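Local coordinates for protein glycoside Hydrolase (Bacteroides uniformis, PDB 5T99) that probably hydrolyses beta-galactosidic ends of agarose-derived oligosaccharides as a family 2 glycoside hydrolase, and binds the inhibitor D-galacto-isofagomine in its pocket, at residues R156-R161 and K379-G383; E125-T131 and W391-D395; I168-V172 and G322-N326; F372-T376 and V430-L434. One frame throughout, in Å; residues are numbered along the deposited sequence.

Three of the four contacts join the N-terminal sugar-binding domain of this family 2 enzyme to its TIM barrel; interaction 4 lies within the barrel. Interaction 1 reaches the pocket directly, through Arg161 and D-galacto-isofagomine, and meets interaction 4 where Arg161 NE forms a 2.8 Å salt bridge with Asp373 OD2. Their centres are about 17 Å apart. Interaction 2 touches interaction 4 through Ser392 and Tyr433 and interaction 3 through Gly129 O, 2.6 Å from Tyr169 OH. Interactions 1 and 3 do not touch, their nearest atoms being about 10 Å apart. The side chains of Tyr128 in interaction 2 and Phe372 in interaction 4 each lie about 12 Å from the ligand.

Interaction 1. Residues R156-R161 and K379-G383; sequences RDLSSR and KVDNG. With GIF (D-galacto-isofagomine), chain C.
Asn382 sits in the type I beta turn Val380-Gly383 of the TIM barrel and grips a loop of the sugar-binding domain, 156-161, with two short bonds. Its backbone N gives a hydrogen bond to Leu158 O at 2.9 Å, while ND2 meets Asp157 O at 2.8 Å, nearly along the C=O axis. Packing is close here: Asn382 O lies 3.3 Å from Ser159 CB, and both Val380 CB and CG2 press on Leu158 O. The outer side is looser. Arg156 NH1 makes only a weak bond to Asn382 OD1 at 3.4 Å, its guanidinium also being paired with Glu113, and exposed Leu158 runs alongside Asp381 with little contact.

At the pocket end, Arg161 CG rests on Val380 CG1. The chain then bends at chi3 (-62°), carrying the guanidinium past Lys379 CD to the ligand, with NE paired to Asp373. Lys379 NZ is held by Asn416 O and also pairs with Asp373. A leucine in place of Arg161 would probably leave two ligand hydroxyls without the donors Arg161 gives them and Asp373 with one cationic partner fewer. Arg161 NH1 reaches O2 of D-galacto-isofagomine at 3.0 Å, and NH2 reaches O1 at the same distance.

Interaction 2. Residues E125-T131 and W391-D395; sequences EHPYGYT and WSKKD
Pro127 sets its CG-CD edge over one face of the Trp391 indole, a CH-pi contact joining the end of edge strand 121-126 in the sugar-binding domain to helix 388-403 of the TIM barrel. The two side chains reach toward each other. Pro127 CG stands 3.7 Å from the centroid of the five-membered ring, only 16° off its normal, and CD sits over the CE2-CZ2 bond, toward the rim, 3.4 Å from Trp391 CZ2. The far end of the indole reaches the strand backbone, with Trp391 CH2 3.4 Å from Glu125 O. His126 meets the six-membered ring obliquely, the planes 75° apart, and its own ring is stacked on Phe133.

One helical turn on, Asp395 takes over the polar half of the contact. Its side chain lies nearly square to Thr131, and Thr131 OG1 donates to Asp395 OD1 at 2.6 Å, approaching from well above the carboxylate plane. The same hydroxyl accepts a hydrogen bond from His126 NE2, which holds it in the imidazole plane; a chi1 of 48° on Thr131 turns OG1 toward both partners. The buried hydroxyl is thus used both ways, giving its proton to the carboxylate and taking one from the imidazole. The other carboxylate oxygen, OD2, is also gripped, by Tyr384 OH and by a water, while Tyr128 CB and CD2 pack against it at a slant. That water spans the two domains: it donates to Asp395 OD2 at 2.9 Å and accepts from the backbone N of Tyr128 at 3.1 Å.

Interaction 3. Residues I168-V172 and G322-N326; sequences IYRNV and GAAVN
Tyr169 lays its backbone and one ring edge against residues 323-325, where a loop of the sugar-binding domain, leading into strand 172-177, meets the TIM-barrel loop that runs into helix 327-339. Along the Tyr169 side chain, CB starts 4.0 Å from Ala323 O, and CG is slightly farther away. CD1 comes closest: the carbonyl oxygen of Ala323 lies in the ring plane at this edge, 3.4 Å away, and the Ala323 methyl is near the same carbon. With chi1 at 76°, CG sits between the backbone N and the carbonyl carbon, a rotation that lets the ring stand beside Ala323 while its face is laid along the neighbouring Arg170 chain. Arg170 CG lies over that face toward the rim. Farther out the ring leaves the barrel loop, and its hydroxyl, 3.2 Å above the centre of the Arg170 guanidinium plane, is hydrogen-bonded to Gly129 O.

Arg170 runs extended beside the ring. Its CG touches Val325 CG2 at 3.6 Å, and the two side chains meet at a slant. NH1 goes on to the carbonyls of Tyr130 and Asp108 in the sugar-binding domain, whereas NH2 takes that of Pro351 in the barrel, so this buried guanidinium spans both domains.

The polar link between the loops themselves is made by backbone. Tyr169 O receives the N-H of Val325 at 2.9 Å, and Ala324 CA adds a CA-H...O contact to the same oxygen at 3.3 Å.

Interaction 4. Residues F372-T376 and V430-L434; sequences FDEWT and VAKYL
The indole of Trp375 has Leu434 CD1 over one face, 3.6 Å from the centroid of its five-membered ring in a CH-pi contact 24° off the normal. This is TIM-barrel packing: the loop after strand 366-370 lies against helix 427-441. Val430 and Ala431 meet the six-membered ring obliquely, Val430 CG1 at 3.4 Å from Trp375 CE3 and the Ala431 methyl near CH2. The ring of Phe372 touches the helix more lightly, with CE2 4.2 Å from Leu434 CD2, and is itself stacked on Tyr384.

Both branches of Leu434 are therefore used, CD1 on the tryptophan and CD2 on the phenylalanine, which wedges this side chain between two aromatic groups. Val430 and Trp375 run antiparallel past one another; with Val430 CG1 anti to the backbone N (chi1 -175°), that methyl is the one set against the indole. Phe388 of helix 388-403 also meets the Trp375 ring and touches Val430, tying a second helix into the cluster. The polar edge of the indole is satisfied by the barrel itself, NE1 bonding to Ile414 O in strand 409-416. An alanine in place of Trp375 would probably open a gap beside Leu434 and Val430 and leave the carbonyl of Ile414 without this donor. Trp375 CE2 is the ring atom nearest the leucine, 3.3 Å from Leu434 CD1.

Interaction 1. Residues R156-R161 and K379-G383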
loop_
_atom_site.group_PDB
_atom_site.type_symbol
_atom_site.label_atom_id
_atom_site.label_comp_id
_atom_site.label_asym_id
_atom_site.label_seq_id
_atom_site.Cartn_x
_atom_site.Cartn_y
_atom_site.Cartn_z
ATOM N N ARG A 156 -19.006 -8.988 -8.863
ATOM C CA ARG A 156 -19.609 -8.748 -10.168
ATOM C C ARG A 156 -18.582 -8.236 -11.156
ATOM O O ARG A 156 -17.594 -7.614 -10.770
ATOM C CB ARG A 156 -20.719 -7.711 -10.043
ATOM C CG ARG A 156 -21.836 -8.105 -9.096
ATOM C CD ARG A 156 -22.966 -7.096 -9.173
ATOM N NE ARG A 156 -23.966 -7.293 -8.124
ATOM C CZ ARG A 156 -25.042 -6.524 -7.947
ATOM N NH1 ARG A 156 -25.278 -5.493 -8.760
ATOM N NH2 ARG A 156 -25.893 -6.792 -6.953
ATOM N N ASP A 157 -18.827 -8.484 -12.440
ATOM C CA ASP A 157 -17.996 -7.899 -13.480
ATOM C C ASP A 157 -18.336 -6.414 -13.531
ATOM O O ASP A 157 -19.427 -6.008 -13.140
ATOM C CB ASP A 157 -18.199 -8.582 -14.856
ATOM C CG ASP A 157 -16.984 -8.388 -15.813
ATOM O OD1 ASP A 157 -16.067 -7.567 -15.538
ATOM O OD2 ASP A 157 -16.944 -9.075 -16.860
ATOM N N LEU A 158 -17.372 -5.617 -13.975
ATOM C CA LEU A 158 -17.539 -4.176 -14.150
ATOM C C LEU A 158 -17.787 -3.449 -12.819
ATOM O O LEU A 158 -18.542 -2.479 -12.758
ATOM C CB LEU A 158 -18.645 -3.896 -15.177
ATOM C CG LEU A 158 -18.504 -4.692 -16.483
ATOM C CD1 LEU A 158 -19.771 -4.621 -17.328
ATOM C CD2 LEU A 158 -17.284 -4.200 -17.254
ATOM N N SER A 159 -17.128 -3.934 -11.768
ATOM C CA SER A 159 -17.261 -3.395 -10.420
ATOM C C SER A 159 -15.998 -2.689 -9.920
ATOM O O SER A 159 -15.977 -2.198 -8.776
ATOM C CB SER A 159 -17.622 -4.523 -9.462
ATOM O OG SER A 159 -16.558 -5.447 -9.343
ATOM N N SER A 160 -14.969 -2.629 -10.776
ATOM C CA SER A 160 -13.664 -2.063 -10.421
ATOM C C SER A 160 -12.891 -1.622 -11.662
ATOM O O SER A 160 -12.836 -2.356 -12.630
ATOM C CB SER A 160 -12.843 -3.089 -9.645
ATOM O OG SER A 160 -11.669 -2.491 -9.147
ATOM N N ARG A 161 -12.286 -0.438 -11.618
ATOM C CA ARG A 161 -11.435 0.056 -12.715
ATOM C C ARG A 161 -10.001 -0.481 -12.643
ATOM O O ARG A 161 -9.225 -0.285 -13.564
ATOM C CB ARG A 161 -11.382 1.585 -12.722
ATOM C CG ARG A 161 -12.744 2.248 -12.789
ATOM C CD ARG A 161 -12.639 3.750 -12.967
ATOM N NE ARG A 161 -11.952 4.420 -11.853
ATOM C CZ ARG A 161 -10.669 4.797 -11.836
ATOM N NH1 ARG A 161 -10.182 5.401 -10.759
ATOM N NH2 ARG A 161 -9.856 4.588 -12.863
ATOM N N LYS A 379 -19.101 5.435 -12.393
ATOM C CA LYS A 379 -17.991 5.329 -13.341
ATOM C C LYS A 379 -18.021 3.974 -14.015
ATOM O O LYS A 379 -17.772 3.891 -15.213
ATOM C CB LYS A 379 -16.638 5.470 -12.656
ATOM C CG LYS A 379 -16.313 6.852 -12.128
ATOM C CD LYS A 379 -14.963 6.814 -11.441
ATOM C CE LYS A 379 -14.531 8.192 -11.002
ATOM N NZ LYS A 379 -13.380 8.137 -10.073
ATOM N N VAL A 380 -18.289 2.921 -13.236
ATOM C CA VAL A 380 -18.453 1.558 -13.756
ATOM C C VAL A 380 -19.820 1.030 -13.349
ATOM O O VAL A 380 -20.369 1.477 -12.350
ATOM C CB VAL A 380 -17.332 0.611 -13.278
ATOM C CG1 VAL A 380 -15.990 1.066 -13.834
ATOM C CG2 VAL A 380 -17.270 0.516 -11.753
ATOM N N ASP A 381 -20.352 0.076 -14.114
ATOM C CA ASP A 381 -21.753 -0.385 -13.969
ATOM C C ASP A 381 -22.106 -0.934 -12.603
ATOM O O ASP A 381 -23.196 -0.683 -12.110
ATOM C CB ASP A 381 -22.111 -1.443 -15.035
ATOM C CG ASP A 381 -22.423 -0.834 -16.400
ATOM O OD1 ASP A 381 -22.600 -1.602 -17.360
ATOM O OD2 ASP A 381 -22.502 0.406 -16.529
ATOM N N ASN A 382 -21.186 -1.685 -12.003
ATOM C CA ASN A 382 -21.401 -2.276 -10.682
ATOM C C ASN A 382 -20.447 -1.714 -9.609
ATOM O O ASN A 382 -20.039 -2.431 -8.692
ATOM C CB ASN A 382 -21.300 -3.798 -10.789
ATOM C CG ASN A 382 -22.387 -4.388 -11.674
ATOM O OD1 ASN A 382 -23.575 -4.268 -11.373
ATOM N ND2 ASN A 382 -21.990 -5.030 -12.763
ATOM N N GLY A 383 -20.118 -0.424 -9.731
ATOM C CA GLY A 383 -19.301 0.284 -8.751
ATOM C C GLY A 383 -20.059 0.644 -7.475
ATOM O O GLY A 383 -21.202 0.195 -7.250
HETATM C C GIF C . -7.370 7.804 -11.546
HETATM N N GIF C . -6.754 8.838 -12.363
HETATM O O GIF C . -3.971 7.766 -15.601
HETATM C C1 GIF C . -6.481 6.577 -11.502
HETATM O O1 GIF C . -7.176 5.726 -13.639
HETATM C C2 GIF C . -6.034 6.156 -12.899
HETATM O O2 GIF C . -7.192 5.505 -10.887
HETATM C C3 GIF C . -5.343 7.298 -13.638
HETATM C C4 GIF C . -6.245 8.526 -13.687
HETATM C C5 GIF C . -4.950 6.872 -15.054
#

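Interaction 2. Residues E125-T131 and W391-D395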
loop_
_atom_site.group_PDB
_atom_site.type_symbol
_atom_site.label_atom_id
_atom_site.label_comp_id
_atom_site.label_asym_id
_atom_site.label_seq_id
_atom_site.Cartn_x
_atom_site.Cartn_y
_atom_site.Cartn_z
ATOM N N GLU A 125 -23.964 -9.481 5.861
ATOM C CA GLU A 125 -24.044 -9.183 4.444
ATOM C C GLU A 125 -23.304 -7.881 4.188
ATOM O O GLU A 125 -23.686 -6.848 4.717
ATOM C CB GLU A 125 -25.506 -9.073 4.006
ATOM C CG GLU A 125 -25.685 -8.776 2.521
ATOM C CD GLU A 125 -27.085 -9.061 2.023
ATOM O OE1 GLU A 125 -27.740 -8.133 1.515
ATOM O OE2 GLU A 125 -27.537 -10.214 2.138
ATOM N N HIS A 126 -22.255 -7.929 3.374
ATOM C CA HIS A 126 -21.354 -6.786 3.222
ATOM C C HIS A 126 -20.876 -6.605 1.776
ATOM O O HIS A 126 -20.033 -7.370 1.302
ATOM C CB HIS A 126 -20.162 -6.946 4.177
ATOM C CG HIS A 126 -19.375 -5.694 4.355
ATOM N ND1 HIS A 126 -19.682 -4.752 5.311
ATOM C CD2 HIS A 126 -18.322 -5.202 3.666
ATOM C CE1 HIS A 126 -18.839 -3.740 5.213
ATOM N NE2 HIS A 126 -18.000 -3.991 4.225
ATOM N N PRO A 127 -21.415 -5.593 1.068
ATOM C CA PRO A 127 -21.028 -5.430 -0.334
ATOM C C PRO A 127 -19.602 -4.907 -0.589
ATOM O O PRO A 127 -18.943 -5.420 -1.480
ATOM C CB PRO A 127 -22.089 -4.460 -0.892
ATOM C CG PRO A 127 -22.681 -3.780 0.287
ATOM C CD PRO A 127 -22.525 -4.692 1.454
ATOM N N TYR A 128 -19.138 -3.904 0.163
ATOM C CA TYR A 128 -17.884 -3.197 -0.170
ATOM C C TYR A 128 -16.656 -3.954 0.329
ATOM O O TYR A 128 -16.481 -4.155 1.529
ATOM C CB TYR A 128 -17.906 -1.787 0.409
ATOM C CG TYR A 128 -16.862 -0.821 -0.130
ATOM C CD1 TYR A 128 -16.582 -0.734 -1.496
ATOM C CD2 TYR A 128 -16.182 0.054 0.733
ATOM C CE1 TYR A 128 -15.642 0.164 -1.983
ATOM C CE2 TYR A 128 -15.241 0.952 0.253
ATOM C CZ TYR A 128 -14.979 1.008 -1.106
ATOM O OH TYR A 128 -14.060 1.896 -1.603
ATOM N N GLY A 129 -15.791 -4.360 -0.587
ATOM C CA GLY A 129 -14.706 -5.264 -0.235
ATOM C C GLY A 129 -13.514 -4.701 0.518
ATOM O O GLY A 129 -12.671 -5.475 0.973
ATOM N N TYR A 130 -13.446 -3.375 0.659
ATOM C CA TYR A 130 -12.318 -2.708 1.287
ATOM C C TYR A 130 -12.535 -2.293 2.741
ATOM O O TYR A 130 -11.562 -1.987 3.430
ATOM C CB TYR A 130 -11.944 -1.479 0.475
ATOM C CG TYR A 130 -11.501 -1.791 -0.936
ATOM C CD1 TYR A 130 -10.237 -2.317 -1.189
ATOM C CD2 TYR A 130 -12.341 -1.552 -2.019
ATOM C CE1 TYR A 130 -9.830 -2.607 -2.487
ATOM C CE2 TYR A 130 -11.944 -1.829 -3.314
ATOM C CZ TYR A 130 -10.686 -2.351 -3.552
ATOM O OH TYR A 130 -10.280 -2.620 -4.844
ATOM N N THR A 131 -13.790 -2.239 3.196
ATOM C CA THR A 131 -14.091 -2.044 4.611
ATOM C C THR A 131 -14.290 -3.392 5.267
ATOM O O THR A 131 -14.769 -4.348 4.634
ATOM C CB THR A 131 -15.346 -1.176 4.834
ATOM O OG1 THR A 131 -16.416 -1.630 4.004
ATOM C CG2 THR A 131 -15.046 0.273 4.494
ATOM N N TRP A 391 -25.033 2.510 2.195
ATOM C CA TRP A 391 -23.773 2.117 2.846
ATOM C C TRP A 391 -22.711 3.206 3.080
ATOM O O TRP A 391 -21.797 2.989 3.891
ATOM C CB TRP A 391 -23.138 0.976 2.056
ATOM C CG TRP A 391 -23.850 -0.303 2.236
ATOM C CD1 TRP A 391 -24.863 -0.802 1.463
ATOM C CD2 TRP A 391 -23.620 -1.261 3.269
ATOM N NE1 TRP A 391 -25.268 -2.019 1.947
ATOM C CE2 TRP A 391 -24.524 -2.330 3.055
ATOM C CE3 TRP A 391 -22.731 -1.329 4.353
ATOM C CZ2 TRP A 391 -24.569 -3.463 3.895
ATOM C CZ3 TRP A 391 -22.773 -2.454 5.193
ATOM C CH2 TRP A 391 -23.693 -3.503 4.959
ATOM N N SER A 392 -22.819 4.353 2.404
ATOM C CA SER A 392 -21.738 5.364 2.431
ATOM C C SER A 392 -21.383 5.840 3.830
ATOM O O SER A 392 -20.201 5.906 4.166
ATOM C CB SER A 392 -22.064 6.581 1.554
ATOM O OG SER A 392 -23.277 7.195 1.942
ATOM N N LYS A 393 -22.396 6.163 4.633
ATOM C CA LYS A 393 -22.152 6.574 6.019
ATOM C C LYS A 393 -21.513 5.449 6.823
ATOM O O LYS A 393 -20.550 5.688 7.552
ATOM C CB LYS A 393 -23.419 7.083 6.739
ATOM C CG LYS A 393 -23.140 7.524 8.178
ATOM C CD LYS A 393 -24.362 7.994 8.949
ATOM C CE LYS A 393 -24.783 9.388 8.556
ATOM N NZ LYS A 393 -25.522 10.058 9.658
ATOM N N LYS A 394 -22.064 4.243 6.701
ATOM C CA LYS A 394 -21.541 3.094 7.436
ATOM C C LYS A 394 -20.082 2.780 7.063
ATOM O O LYS A 394 -19.265 2.497 7.951
ATOM C CB LYS A 394 -22.401 1.838 7.236
ATOM C CG LYS A 394 -23.755 1.859 7.928
ATOM C CD LYS A 394 -24.189 0.452 8.363
ATOM C CE LYS A 394 -23.551 0.069 9.709
ATOM N NZ LYS A 394 -23.533 -1.403 9.975
ATOM N N ASP A 395 -19.766 2.831 5.770
ATOM C CA ASP A 395 -18.409 2.530 5.316
ATOM C C ASP A 395 -17.386 3.607 5.683
ATOM O O ASP A 395 -16.272 3.278 6.092
ATOM C CB ASP A 395 -18.365 2.214 3.810
ATOM C CG ASP A 395 -18.863 0.813 3.496
ATOM O OD1 ASP A 395 -18.553 -0.112 4.291
ATOM O OD2 ASP A 395 -19.569 0.640 2.463
HETATM O O HOH W 1 -20.264 -2.179 2.417
#

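Interaction 3. Residues I168-V172 and G322-N326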
loop_
_atom_site.group_PDB
_atom_site.type_symbol
_atom_site.label_atom_id
_atom_site.label_comp_id
_atom_site.label_asym_id
_atom_site.label_seq_id
_atom_site.Cartn_x
_atom_site.Cartn_y
_atom_site.Cartn_z
ATOM N N ILE A 168 -11.540 -13.949 0.376
ATOM C CA ILE A 168 -11.298 -13.424 1.711
ATOM C C ILE A 168 -9.810 -13.107 1.735
ATOM O O ILE A 168 -8.995 -13.887 2.231
ATOM C CB ILE A 168 -11.722 -14.411 2.824
ATOM C CG1 ILE A 168 -13.189 -14.843 2.615
ATOM C CG2 ILE A 168 -11.535 -13.756 4.188
ATOM C CD1 ILE A 168 -13.695 -15.887 3.594
ATOM N N TYR A 169 -9.493 -11.949 1.153
ATOM C CA TYR A 169 -8.129 -11.504 0.849
ATOM C C TYR A 169 -7.410 -10.800 2.013
ATOM O O TYR A 169 -6.221 -10.443 1.892
ATOM C CB TYR A 169 -8.146 -10.584 -0.386
ATOM C CG TYR A 169 -8.657 -9.165 -0.142
ATOM C CD1 TYR A 169 -7.790 -8.070 -0.175
ATOM C CD2 TYR A 169 -10.010 -8.915 0.118
ATOM C CE1 TYR A 169 -8.255 -6.775 0.060
ATOM C CE2 TYR A 169 -10.479 -7.641 0.347
ATOM C CZ TYR A 169 -9.606 -6.572 0.327
ATOM O OH TYR A 169 -10.093 -5.305 0.566
ATOM N N ARG A 170 -8.123 -10.570 3.118
ATOM C CA ARG A 170 -7.527 -9.990 4.332
ATOM C C ARG A 170 -7.781 -10.911 5.509
ATOM O O ARG A 170 -8.598 -11.835 5.420
ATOM C CB ARG A 170 -8.105 -8.602 4.627
ATOM C CG ARG A 170 -7.760 -7.536 3.592
ATOM C CD ARG A 170 -8.156 -6.160 4.092
ATOM N NE ARG A 170 -7.854 -5.108 3.117
ATOM C CZ ARG A 170 -8.483 -3.934 3.036
ATOM N NH1 ARG A 170 -9.496 -3.630 3.855
ATOM N NH2 ARG A 170 -8.124 -3.061 2.093
ATOM N N ASN A 171 -7.094 -10.645 6.618
ATOM C CA ASN A 171 -7.130 -11.545 7.766
ATOM C C ASN A 171 -8.523 -11.636 8.387
ATOM O O ASN A 171 -9.368 -10.745 8.215
ATOM C CB ASN A 171 -6.122 -11.116 8.835
ATOM C CG ASN A 171 -4.685 -11.150 8.352
ATOM O OD1 ASN A 171 -3.970 -10.148 8.444
ATOM N ND2 ASN A 171 -4.248 -12.289 7.843
ATOM N N VAL A 172 -8.739 -12.738 9.098
ATOM C CA VAL A 172 -9.982 -13.014 9.805
ATOM C C VAL A 172 -9.617 -13.249 11.264
ATOM O O VAL A 172 -8.586 -13.859 11.547
ATOM C CB VAL A 172 -10.699 -14.241 9.197
ATOM C CG1 VAL A 172 -12.016 -14.513 9.911
ATOM C CG2 VAL A 172 -10.959 -14.016 7.709
ATOM N N GLY A 322 -0.519 -11.244 -5.702
ATOM C CA GLY A 322 -1.947 -10.960 -5.704
ATOM C C GLY A 322 -2.366 -10.017 -4.577
ATOM O O GLY A 322 -1.547 -9.242 -4.065
ATOM N N ALA A 323 -3.632 -10.114 -4.181
ATOM C CA ALA A 323 -4.234 -9.215 -3.184
ATOM C C ALA A 323 -4.259 -9.752 -1.752
ATOM O O ALA A 323 -4.532 -8.986 -0.831
ATOM C CB ALA A 323 -5.646 -8.833 -3.605
ATOM N N ALA A 324 -3.992 -11.041 -1.538
ATOM C CA ALA A 324 -3.940 -11.567 -0.167
ATOM C C ALA A 324 -2.908 -10.784 0.663
ATOM O O ALA A 324 -1.791 -10.556 0.197
ATOM C CB ALA A 324 -3.612 -13.053 -0.159
ATOM N N VAL A 325 -3.292 -10.357 1.869
ATOM C CA VAL A 325 -2.404 -9.552 2.707
ATOM C C VAL A 325 -1.142 -10.340 3.016
ATOM O O VAL A 325 -1.204 -11.484 3.463
ATOM C CB VAL A 325 -3.055 -9.093 4.034
ATOM C CG1 VAL A 325 -2.027 -8.433 4.958
ATOM C CG2 VAL A 325 -4.166 -8.102 3.754
ATOM N N ASN A 326 0.001 -9.719 2.746
ATOM C CA ASN A 326 1.288 -10.272 3.122
ATOM C C ASN A 326 2.187 -9.138 3.607
ATOM O O ASN A 326 2.558 -8.253 2.844
ATOM C CB ASN A 326 1.910 -11.013 1.942
ATOM C CG ASN A 326 3.209 -11.701 2.307
ATOM O OD1 ASN A 326 4.226 -11.049 2.602
ATOM N ND2 ASN A 326 3.193 -13.030 2.274
#

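Interaction 4. Residues F372-T376 and V430-L434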
loop_
_atom_site.group_PDB
_atom_site.type_symbol
_atom_site.label_atom_id
_atom_site.label_comp_id
_atom_site.label_asym_id
_atom_site.label_seq_id
_atom_site.Cartn_x
_atom_site.Cartn_y
_atom_site.Cartn_z
ATOM N N PHE A 372 -13.389 6.120 -1.276
ATOM C CA PHE A 372 -14.235 5.767 -2.426
ATOM C C PHE A 372 -13.693 6.291 -3.743
ATOM O O PHE A 372 -13.010 7.319 -3.787
ATOM C CB PHE A 372 -15.652 6.343 -2.274
ATOM C CG PHE A 372 -16.325 6.013 -0.971
ATOM C CD1 PHE A 372 -16.558 4.699 -0.611
ATOM C CD2 PHE A 372 -16.739 7.025 -0.112
ATOM C CE1 PHE A 372 -17.177 4.391 0.593
ATOM C CE2 PHE A 372 -17.361 6.729 1.091
ATOM C CZ PHE A 372 -17.585 5.407 1.449
ATOM N N ASP A 373 -14.040 5.589 -4.819
ATOM C CA ASP A 373 -13.709 5.995 -6.195
ATOM C C ASP A 373 -14.911 6.584 -6.949
ATOM O O ASP A 373 -14.732 7.244 -7.977
ATOM C CB ASP A 373 -13.129 4.803 -6.964
ATOM C CG ASP A 373 -12.711 5.159 -8.372
ATOM O OD1 ASP A 373 -11.902 6.102 -8.539
ATOM O OD2 ASP A 373 -13.201 4.496 -9.316
ATOM N N GLU A 374 -16.124 6.346 -6.460
ATOM C CA GLU A 374 -17.327 7.011 -7.000
ATOM C C GLU A 374 -18.380 7.159 -5.902
ATOM O O GLU A 374 -18.344 6.428 -4.918
ATOM C CB GLU A 374 -17.895 6.228 -8.195
ATOM C CG GLU A 374 -18.366 4.821 -7.859
ATOM C CD GLU A 374 -18.879 4.051 -9.068
ATOM O OE1 GLU A 374 -18.171 3.978 -10.079
ATOM O OE2 GLU A 374 -19.986 3.495 -9.000
ATOM N N TRP A 375 -19.306 8.102 -6.074
ATOM C CA TRP A 375 -20.315 8.364 -5.052
ATOM C C TRP A 375 -21.685 7.912 -5.529
ATOM O O TRP A 375 -21.927 6.717 -5.538
ATOM C CB TRP A 375 -20.297 9.827 -4.610
ATOM C CG TRP A 375 -19.037 10.272 -3.955
ATOM C CD1 TRP A 375 -18.062 9.488 -3.401
ATOM C CD2 TRP A 375 -18.625 11.628 -3.756
ATOM N NE1 TRP A 375 -17.062 10.273 -2.885
ATOM C CE2 TRP A 375 -17.381 11.591 -3.085
ATOM C CE3 TRP A 375 -19.189 12.874 -4.081
ATOM C CZ2 TRP A 375 -16.686 12.746 -2.741
ATOM C CZ3 TRP A 375 -18.504 14.020 -3.731
ATOM C CH2 TRP A 375 -17.259 13.949 -3.067
ATOM N N THR A 376 -22.576 8.837 -5.912
ATOM C CA THR A 376 -23.910 8.467 -6.409
ATOM C C THR A 376 -23.909 8.223 -7.910
ATOM O O THR A 376 -24.764 7.500 -8.392
ATOM C CB THR A 376 -24.999 9.521 -6.082
ATOM O OG1 THR A 376 -24.819 10.699 -6.887
ATOM C CG2 THR A 376 -24.979 9.887 -4.591
ATOM N N VAL A 430 -23.014 16.318 -1.769
ATOM C CA VAL A 430 -22.516 14.977 -1.485
ATOM C C VAL A 430 -21.126 15.113 -0.852
ATOM O O VAL A 430 -20.824 14.428 0.124
ATOM C CB VAL A 430 -22.508 14.071 -2.745
ATOM C CG1 VAL A 430 -22.093 12.649 -2.386
ATOM C CG2 VAL A 430 -23.880 14.037 -3.410
ATOM N N ALA A 431 -20.301 16.025 -1.371
ATOM C CA ALA A 431 -19.012 16.316 -0.752
ATOM C C ALA A 431 -19.147 16.804 0.704
ATOM O O ALA A 431 -18.426 16.336 1.594
ATOM C CB ALA A 431 -18.252 17.340 -1.571
ATOM N N LYS A 432 -20.049 17.758 0.940
ATOM C CA LYS A 432 -20.303 18.244 2.306
ATOM C C LYS A 432 -20.723 17.094 3.251
ATOM O O LYS A 432 -20.197 16.955 4.353
ATOM C CB LYS A 432 -21.371 19.338 2.300
ATOM C CG LYS A 432 -21.532 20.063 3.629
ATOM C CD LYS A 432 -22.681 21.048 3.581
ATOM C CE LYS A 432 -22.845 21.784 4.895
ATOM N NZ LYS A 432 -23.225 20.862 6.010
ATOM N N TYR A 433 -21.657 16.275 2.780
ATOM C CA TYR A 433 -22.162 15.127 3.522
ATOM C C TYR A 433 -21.032 14.238 4.049
ATOM O O TYR A 433 -21.013 13.888 5.237
ATOM C CB TYR A 433 -23.149 14.350 2.623
ATOM C CG TYR A 433 -23.485 12.948 3.049
ATOM C CD1 TYR A 433 -24.233 12.700 4.196
ATOM C CD2 TYR A 433 -23.074 11.861 2.294
ATOM C CE1 TYR A 433 -24.556 11.397 4.580
ATOM C CE2 TYR A 433 -23.387 10.561 2.668
ATOM C CZ TYR A 433 -24.123 10.335 3.810
ATOM O OH TYR A 433 -24.433 9.036 4.156
ATOM N N LEU A 434 -20.095 13.896 3.167
ATOM C CA LEU A 434 -18.947 13.062 3.535
ATOM C C LEU A 434 -17.946 13.816 4.398
ATOM O O LEU A 434 -17.403 13.252 5.333
ATOM C CB LEU A 434 -18.240 12.516 2.288
ATOM C CG LEU A 434 -19.097 11.585 1.433
ATOM C CD1 LEU A 434 -18.432 11.338 0.085
ATOM C CD2 LEU A 434 -19.394 10.272 2.159
#